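PDB 3DMN: putative DNA helicase from Lactobacillus plantarum, which probably acts as a UvrD-like DNA helicase, whose C-terminal domain would help couple ATP turnover to the unwinding of duplex DNA. Local coordinates for residues A[51-54]-A[55-58]; A[79-83]-A[84-88]; A[133-136]-A[137-140]. One frame throughout, in Å; residues are numbered along the deposited sequence.

Interaction 1. Residues A[51-54]-A[55-58]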
loop_
_atom_site.group_PDB
_atom_site.type_symbol
_atom_site.label_atom_id
_atom_site.label_comp_id
_atom_site.label_asym_id
_atom_site.label_seq_id
_atom_site.Cartn_x
_atom_site.Cartn_y
_atom_site.Cartn_z
ATOM N N VAL A 51 -7.576 -5.367 -7.140
ATOM C CA VAL A 51 -8.404 -5.021 -8.316
ATOM C C VAL A 51 -9.581 -4.121 -7.897
ATOM O O VAL A 51 -9.871 -3.068 -8.510
ATOM C CB VAL A 51 -8.898 -6.310 -9.000
ATOM C CG1 VAL A 51 -10.003 -6.024 -10.015
ATOM C CG2 VAL A 51 -7.720 -6.983 -9.718
ATOM N N ASP A 52 -10.227 -4.530 -6.812
ATOM C CA ASP A 52 -11.383 -3.843 -6.284
ATOM C C ASP A 52 -11.021 -2.431 -5.787
ATOM O O ASP A 52 -11.756 -1.451 -6.069
ATOM C CB ASP A 52 -12.003 -4.636 -5.161
ATOM C CG ASP A 52 -12.653 -5.907 -5.633
ATOM O OD1 ASP A 52 -12.686 -6.167 -6.851
ATOM O OD2 ASP A 52 -13.181 -6.629 -4.753
ATOM N N GLN A 53 -9.899 -2.327 -5.073
ATOM C CA GLN A 53 -9.437 -1.020 -4.605
ATOM C C GLN A 53 -9.061 -0.082 -5.756
ATOM O O GLN A 53 -9.340 1.113 -5.718
ATOM C CB GLN A 53 -8.263 -1.178 -3.639
ATOM C CG GLN A 53 -7.922 0.153 -2.924
ATOM C CD GLN A 53 -9.001 0.561 -1.953
ATOM O OE1 GLN A 53 -9.452 1.721 -1.947
ATOM N NE2 GLN A 53 -9.452 -0.380 -1.165
ATOM N N LEU A 54 -8.443 -0.635 -6.794
ATOM C CA LEU A 54 -8.073 0.178 -7.952
ATOM C C LEU A 54 -9.337 0.740 -8.596
ATOM O O LEU A 54 -9.386 1.911 -8.961
ATOM C CB LEU A 54 -7.289 -0.667 -8.937
ATOM C CG LEU A 54 -5.834 -0.976 -8.521
ATOM C CD1 LEU A 54 -5.255 -1.981 -9.477
ATOM C CD2 LEU A 54 -4.970 0.300 -8.506
ATOM N N ALA A 55 -10.381 -0.083 -8.675
ATOM C CA ALA A 55 -11.659 0.367 -9.244
ATOM C C ALA A 55 -12.268 1.453 -8.359
ATOM O O ALA A 55 -12.768 2.448 -8.879
ATOM C CB ALA A 55 -12.612 -0.799 -9.420
HETATM N N MSE A 56 -12.242 1.258 -7.036
HETATM C CA MSE A 56 -12.761 2.265 -6.107
HETATM C C MSE A 56 -11.993 3.571 -6.250
HETATM O O MSE A 56 -12.596 4.629 -6.410
HETATM C CB MSE A 56 -12.678 1.795 -4.668
HETATM C CG MSE A 56 -13.086 2.849 -3.654
HETATM SE SE MSE A 56 -14.985 3.291 -3.779
HETATM C CE MSE A 56 -15.686 1.470 -3.637
ATOM N N ASN A 57 -10.664 3.502 -6.195
ATOM C CA ASN A 57 -9.823 4.691 -6.316
ATOM C C ASN A 57 -10.054 5.408 -7.645
ATOM O O ASN A 57 -10.220 6.631 -7.666
ATOM C CB ASN A 57 -8.338 4.326 -6.138
ATOM C CG ASN A 57 -8.011 3.915 -4.728
ATOM O OD1 ASN A 57 -8.896 3.871 -3.844
ATOM N ND2 ASN A 57 -6.737 3.582 -4.503
ATOM N N ASP A 58 -10.110 4.641 -8.738
ATOM C CA ASP A 58 -10.416 5.199 -10.072
ATOM C C ASP A 58 -11.723 5.976 -10.062
ATOM O O ASP A 58 -11.832 7.024 -10.681
ATOM C CB ASP A 58 -10.561 4.065 -11.081
ATOM C CG ASP A 58 -9.243 3.474 -11.509
ATOM O OD1 ASP A 58 -8.181 3.961 -11.087
ATOM O OD2 ASP A 58 -9.278 2.492 -12.289
#
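Q53 and N57 meet one turn apart on the helix 43-59, and the glutamine is worth tracing outward. From CB its chain runs with CG anti to the backbone N (chi1 -169°), then bends at chi2 toward the next turn. CG of Q53 reaches the N57 amide, 4.0 Å from OD1; CD follows alongside it, and Q53 OE1 ends 2.9 Å from that same OD1 position, where the model leaves it uncertain whether the atom is oxygen or nitrogen. The two amide planes are 57° apart, neither stacked nor coplanar. N57 comes to meet this chain from the other side. Its CB sits 3.4 Å from Q53 O, the carbonyl oxygen that N57 N also uses; that bond, N57 N to Q53 O at 2.8 Å, is almost straight. At chi1 -69° CG stays beside the backbone N, which keeps N57 CG within 3.3 Å of Q53 O. Both residues are buried. Q53 presses on I119 and T149 of the neighbouring strands, while N57 reaches A117, D62 and E147. Shortening N57 to an alanine would probably leave Q53 OE1 without this amide beside it and open a gap against A117 and E147. One step further on, the carboxylate carbon CG of D58 lies 3.0 Å from L54 O without a bond, that oxygen being used by D58 N at 2.8 Å. On the outer side, the CB of A55 lies against the turn, 3.5 Å from D52 O, and the selenomethionine M56 sends its chain away from the turn. Successive i to i+4 bonds and one inward face of Q53, L54 and N57 make this an amphipathic alpha-helix, the kind that covers the parallel beta-sheet of a P-loop NTPase-like alpha/beta domain.

Interaction 2. Residues A[79-83]-A[84-88]; sequences KALKA and RGEQV. With ACT (acetate ion), chain C; ACT (acetate ion), chain F.
K82 and V88 lie slantwise over each other where the helix 71-82 gives way to the strand 88-90. The lysine is stretched out beyond CG, and its CG rests 3.8 Å from V88 CG2. The same methyl also touches L81, with V88 CG2 to L81 CB at 3.7 Å, so one valine branch fits against two consecutive helix residues. It can do this because CG1 is the branch anti to the backbone N (chi1 -169°), which leaves CG2 beside that nitrogen. Between helix and strand the chain is reversed by a Schellman motif with G85 as its C' residue, at positive phi. G85 N bonds to K82 O, and L81 O takes two donors from opposite faces of its plane: E86 N at 3.2 Å and R84 N at 2.9 Å. R84 heads the other way from K82. Bent at chi2, its chain brings NE to a water in the plane of the guanidinium, which accepts from NE at 2.8 Å and bridges to A80 O; NH1 and NH2 meet D48 and E44 of the helix 43-59 in salt bridges. A second water links K82 O and E86 O. At the far end, K82 NZ bonds to an acetate oxygen, OXT of chain F, at 2.9 Å, and V88 N to O of the chain C acetate at 3.0 Å. The helix end is thus closed by main-chain bonds and waters, while the cationic side chains of R84 and K82 find anions in different directions, R84 in the protein and K82 in an acetate probably left from the crystallisation liquor.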
loop_
_atom_site.group_PDB
_atom_site.type_symbol
_atom_site.label_atom_id
_atom_site.label_comp_id
_atom_site.label_asym_id
_atom_site.label_seq_id
_atom_site.Cartn_x
_atom_site.Cartn_y
_atom_site.Cartn_z
ATOM N N LYS A 79 2.405 -10.001 -12.473
ATOM C CA LYS A 79 1.945 -11.101 -13.341
ATOM C C LYS A 79 0.460 -11.363 -13.051
ATOM O O LYS A 79 -0.345 -11.518 -13.968
ATOM C CB LYS A 79 2.773 -12.350 -13.059
ATOM C CG LYS A 79 2.277 -13.555 -13.839
ATOM C CD LYS A 79 3.093 -14.801 -13.515
ATOM C CE LYS A 79 2.441 -16.032 -14.140
ATOM N NZ LYS A 79 3.173 -17.310 -13.856
ATOM N N ALA A 80 0.097 -11.409 -11.765
ATOM C CA ALA A 80 -1.290 -11.713 -11.385
ATOM C C ALA A 80 -2.234 -10.596 -11.864
ATOM O O ALA A 80 -3.299 -10.873 -12.423
ATOM C CB ALA A 80 -1.402 -11.880 -9.903
ATOM N N LEU A 81 -1.827 -9.333 -11.706
ATOM C CA LEU A 81 -2.720 -8.250 -12.081
ATOM C C LEU A 81 -2.920 -8.205 -13.596
ATOM O O LEU A 81 -4.023 -7.923 -14.097
ATOM C CB LEU A 81 -2.169 -6.925 -11.598
ATOM C CG LEU A 81 -2.320 -6.695 -10.087
ATOM C CD1 LEU A 81 -1.540 -5.393 -9.804
ATOM C CD2 LEU A 81 -3.806 -6.550 -9.666
ATOM N N LYS A 82 -1.867 -8.507 -14.351
ATOM C CA LYS A 82 -2.042 -8.541 -15.826
ATOM C C LYS A 82 -3.045 -9.624 -16.212
ATOM O O LYS A 82 -3.837 -9.445 -17.125
ATOM C CB LYS A 82 -0.698 -8.761 -16.525
ATOM C CG LYS A 82 0.188 -7.512 -16.437
ATOM C CD LYS A 82 1.449 -7.715 -17.281
ATOM C CE LYS A 82 2.410 -6.509 -17.222
ATOM N NZ LYS A 82 3.710 -6.787 -17.995
ATOM N N ALA A 83 -3.015 -10.744 -15.490
ATOM C CA ALA A 83 -3.986 -11.824 -15.700
ATOM C C ALA A 83 -5.388 -11.469 -15.184
ATOM O O ALA A 83 -6.340 -12.238 -15.398
ATOM C CB ALA A 83 -3.436 -13.142 -15.046
ATOM N N ARG A 84 -5.541 -10.290 -14.575
ATOM C CA ARG A 84 -6.884 -9.775 -14.253
ATOM C C ARG A 84 -7.323 -8.705 -15.223
ATOM O O ARG A 84 -8.370 -8.050 -15.008
ATOM C CB ARG A 84 -6.952 -9.174 -12.829
ATOM C CG ARG A 84 -6.569 -10.153 -11.738
ATOM C CD ARG A 84 -7.245 -11.545 -11.850
ATOM N NE ARG A 84 -6.890 -12.301 -10.623
ATOM C CZ ARG A 84 -7.467 -12.128 -9.424
ATOM N NH1 ARG A 84 -8.473 -11.242 -9.267
ATOM N NH2 ARG A 84 -7.013 -12.863 -8.383
ATOM N N GLY A 85 -6.566 -8.528 -16.311
ATOM C CA GLY A 85 -6.886 -7.557 -17.344
ATOM C C GLY A 85 -6.447 -6.138 -17.024
ATOM O O GLY A 85 -6.866 -5.210 -17.736
ATOM N N GLU A 86 -5.611 -5.969 -15.990
ATOM C CA GLU A 86 -5.156 -4.613 -15.611
ATOM C C GLU A 86 -4.039 -4.203 -16.552
ATOM O O GLU A 86 -3.229 -5.051 -16.984
ATOM C CB GLU A 86 -4.602 -4.594 -14.190
ATOM C CG GLU A 86 -5.627 -4.976 -13.117
ATOM C CD GLU A 86 -6.657 -3.887 -12.765
ATOM O OE1 GLU A 86 -6.657 -2.773 -13.342
ATOM O OE2 GLU A 86 -7.474 -4.159 -11.850
ATOM N N GLN A 87 -3.928 -2.892 -16.787
ATOM C CA GLN A 87 -2.731 -2.343 -17.442
ATOM C C GLN A 87 -1.745 -2.107 -16.319
ATOM O O GLN A 87 -2.072 -1.377 -15.390
ATOM C CB GLN A 87 -3.056 -0.998 -18.113
ATOM C CG GLN A 87 -1.978 -0.494 -19.053
ATOM C CD GLN A 87 -2.415 0.776 -19.808
ATOM O OE1 GLN A 87 -3.232 1.563 -19.319
ATOM N NE2 GLN A 87 -1.877 0.956 -20.998
ATOM N N VAL A 88 -0.603 -2.773 -16.364
ATOM C CA VAL A 88 0.362 -2.719 -15.229
ATOM C C VAL A 88 1.743 -2.322 -15.713
ATOM O O VAL A 88 2.240 -2.805 -16.771
ATOM C CB VAL A 88 0.484 -4.057 -14.518
ATOM C CG1 VAL A 88 1.280 -3.867 -13.170
ATOM C CG2 VAL A 88 -0.900 -4.595 -14.245
HETATM C C ACT C . 0.100 -4.172 -19.669
HETATM O O ACT C . -0.232 -4.749 -18.615
HETATM O OXT ACT C . 0.159 -2.928 -19.613
HETATM C CH3 ACT C . 0.435 -4.883 -20.884
HETATM C C ACT F . 5.498 -4.049 -16.870
HETATM O O ACT F . 6.217 -3.042 -16.636
HETATM O OXT ACT F . 5.001 -4.149 -18.016
HETATM C CH3 ACT F . 5.307 -5.123 -15.868
HETATM O O HOH W 1 -4.468 -13.335 -11.685
HETATM O O HOH W 2 -3.597 -7.263 -18.591
#

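Interaction 3. Residues A[133-136]-A[137-140]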
loop_
_atom_site.group_PDB
_atom_site.type_symbol
_atom_site.label_atom_id
_atom_site.label_comp_id
_atom_site.label_asym_id
_atom_site.label_seq_id
_atom_site.Cartn_x
_atom_site.Cartn_y
_atom_site.Cartn_z
ATOM N N GLU A 133 11.815 -3.775 10.830
ATOM C CA GLU A 133 11.046 -3.473 9.604
ATOM C C GLU A 133 10.010 -2.357 9.823
ATOM O O GLU A 133 9.302 -2.007 8.894
ATOM C CB GLU A 133 10.370 -4.743 9.075
ATOM C CG GLU A 133 11.451 -5.604 8.397
ATOM C CD GLU A 133 10.975 -6.981 8.010
ATOM O OE1 GLU A 133 10.203 -7.597 8.783
ATOM O OE2 GLU A 133 11.414 -7.454 6.930
ATOM N N ARG A 134 9.884 -1.842 11.052
ATOM C CA ARG A 134 8.908 -0.749 11.277
ATOM C C ARG A 134 9.237 0.458 10.396
ATOM O O ARG A 134 8.320 1.111 9.827
ATOM C CB ARG A 134 8.923 -0.325 12.744
ATOM C CG ARG A 134 8.202 -1.334 13.635
ATOM C CD ARG A 134 8.146 -0.853 15.065
ATOM N NE ARG A 134 7.493 -1.889 15.859
ATOM C CZ ARG A 134 6.181 -2.095 15.908
ATOM N NH1 ARG A 134 5.342 -1.277 15.248
ATOM N NH2 ARG A 134 5.719 -3.135 16.614
ATOM N N GLN A 135 10.527 0.782 10.276
ATOM C CA GLN A 135 10.917 1.989 9.518
ATOM C C GLN A 135 10.458 1.833 8.061
ATOM O O GLN A 135 9.890 2.753 7.466
ATOM C CB GLN A 135 12.429 2.187 9.577
ATOM C CG GLN A 135 12.889 3.376 8.777
ATOM C CD GLN A 135 12.282 4.664 9.311
ATOM O OE1 GLN A 135 12.196 4.862 10.521
ATOM N NE2 GLN A 135 11.876 5.542 8.413
ATOM N N LEU A 136 10.698 0.651 7.496
ATOM C CA LEU A 136 10.252 0.366 6.119
ATOM C C LEU A 136 8.735 0.494 5.958
ATOM O O LEU A 136 8.264 1.185 5.046
ATOM C CB LEU A 136 10.713 -1.044 5.719
ATOM C CG LEU A 136 10.201 -1.487 4.349
ATOM C CD1 LEU A 136 10.833 -0.670 3.249
ATOM C CD2 LEU A 136 10.510 -2.983 4.140
ATOM N N LEU A 137 7.965 -0.169 6.827
ATOM C CA LEU A 137 6.525 -0.134 6.685
ATOM C C LEU A 137 6.009 1.287 6.860
ATOM O O LEU A 137 5.151 1.731 6.097
ATOM C CB LEU A 137 5.874 -1.086 7.698
ATOM C CG LEU A 137 4.363 -1.213 7.595
ATOM C CD1 LEU A 137 3.941 -1.725 6.209
ATOM C CD2 LEU A 137 3.886 -2.159 8.707
ATOM N N TYR A 138 6.572 2.010 7.827
ATOM C CA TYR A 138 6.230 3.422 8.022
ATOM C C TYR A 138 6.498 4.234 6.740
ATOM O O TYR A 138 5.652 4.998 6.265
ATOM C CB TYR A 138 7.094 3.966 9.151
ATOM C CG TYR A 138 7.028 5.464 9.258
ATOM C CD1 TYR A 138 5.928 6.069 9.851
ATOM C CD2 TYR A 138 8.050 6.249 8.771
ATOM C CE1 TYR A 138 5.876 7.484 9.978
ATOM C CE2 TYR A 138 8.011 7.627 8.867
ATOM C CZ TYR A 138 6.923 8.237 9.462
ATOM O OH TYR A 138 6.918 9.624 9.544
ATOM N N THR A 139 7.703 4.085 6.219
ATOM C CA THR A 139 8.090 4.822 5.011
ATOM C C THR A 139 7.162 4.522 3.829
ATOM O O THR A 139 6.762 5.414 3.119
ATOM C CB THR A 139 9.539 4.523 4.664
ATOM O OG1 THR A 139 10.336 4.946 5.771
ATOM C CG2 THR A 139 9.966 5.297 3.428
ATOM N N ILE A 140 6.845 3.256 3.615
ATOM C CA ILE A 140 5.945 2.892 2.518
ATOM C C ILE A 140 4.581 3.550 2.694
ATOM O O ILE A 140 4.041 4.165 1.774
ATOM C CB ILE A 140 5.794 1.387 2.456
ATOM C CG1 ILE A 140 7.138 0.757 2.032
ATOM C CG2 ILE A 140 4.664 0.990 1.499
ATOM C CD1 ILE A 140 7.106 -0.801 2.093
#
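Q135 and T139 are brought together by two torsions: the glutamine starts with CG opposite its backbone N and then folds back at chi2 (62°), while the threonine, at chi1 -60°, keeps OG1 beside its own N. Both stand on the helix 134-141 of the beta-alpha-beta unit formed with strands 118-121 and 147-153, within the UvrD-like C-terminal domain; the sequence here resembles the start of helicase motif VI, which in relatives contributes to the nucleotide site. The hydroxyl works in both directions. T139 OG1 donates to Q135 O at 2.8 Å, from above the carbonyl plane, and accepts a weak bond from Q135 NE2 at 3.1 Å. Since T139 N also bonds to Q135 O at 2.8 Å, from the opposite face, that carbonyl is gripped twice by one residue and the hydroxyl rotation is fixed. Next to this, the Q135 amide and the Y138 side chain run alongside one another in the same direction, with Q135 NE2 3.9 Å from ring atom CD2 of Y138 and the amide and ring planes 67° apart. Further out, Y138 touches L19. R134, just before Q135, points away from this turn: its NE forms a salt bridge with E131, and NH1 bonds to the carbonyl oxygens of L159 and I18, which ties the helix start to the loops round it. Round the helix from Q135, L136 and I140 pass each other at a slant, one turn apart, in plain apolar contact. L136 CG meets I140 CD1 at 3.9 Å, and chi1 sets CG1 of I140 beside the backbone N, 3.2 Å from L136 O, the oxygen that also receives I140 N.

In the fold
From the N terminus, the chain first builds interaction 1 within the helix 43-59, then runs through the strand 64-68 into the helix 71-82, whose end forms interaction 2, and much later reaches interaction 3. All three are local and follow in series, so none nests in or crosses another; interaction 2 alone makes a turn, from helix into the edge strand 88-90. Interactions 1 and 2 touch: V51 CG2 packs on L81 CD2, R84 CB and E86 OE2, which joins the helix 43-59 to the end of the helix 71-82. Interaction 3 lies on the opposite side of the chain's centre, about 24 Å between centres from interaction 1, in the helix linking strands 118-121 and 147-153.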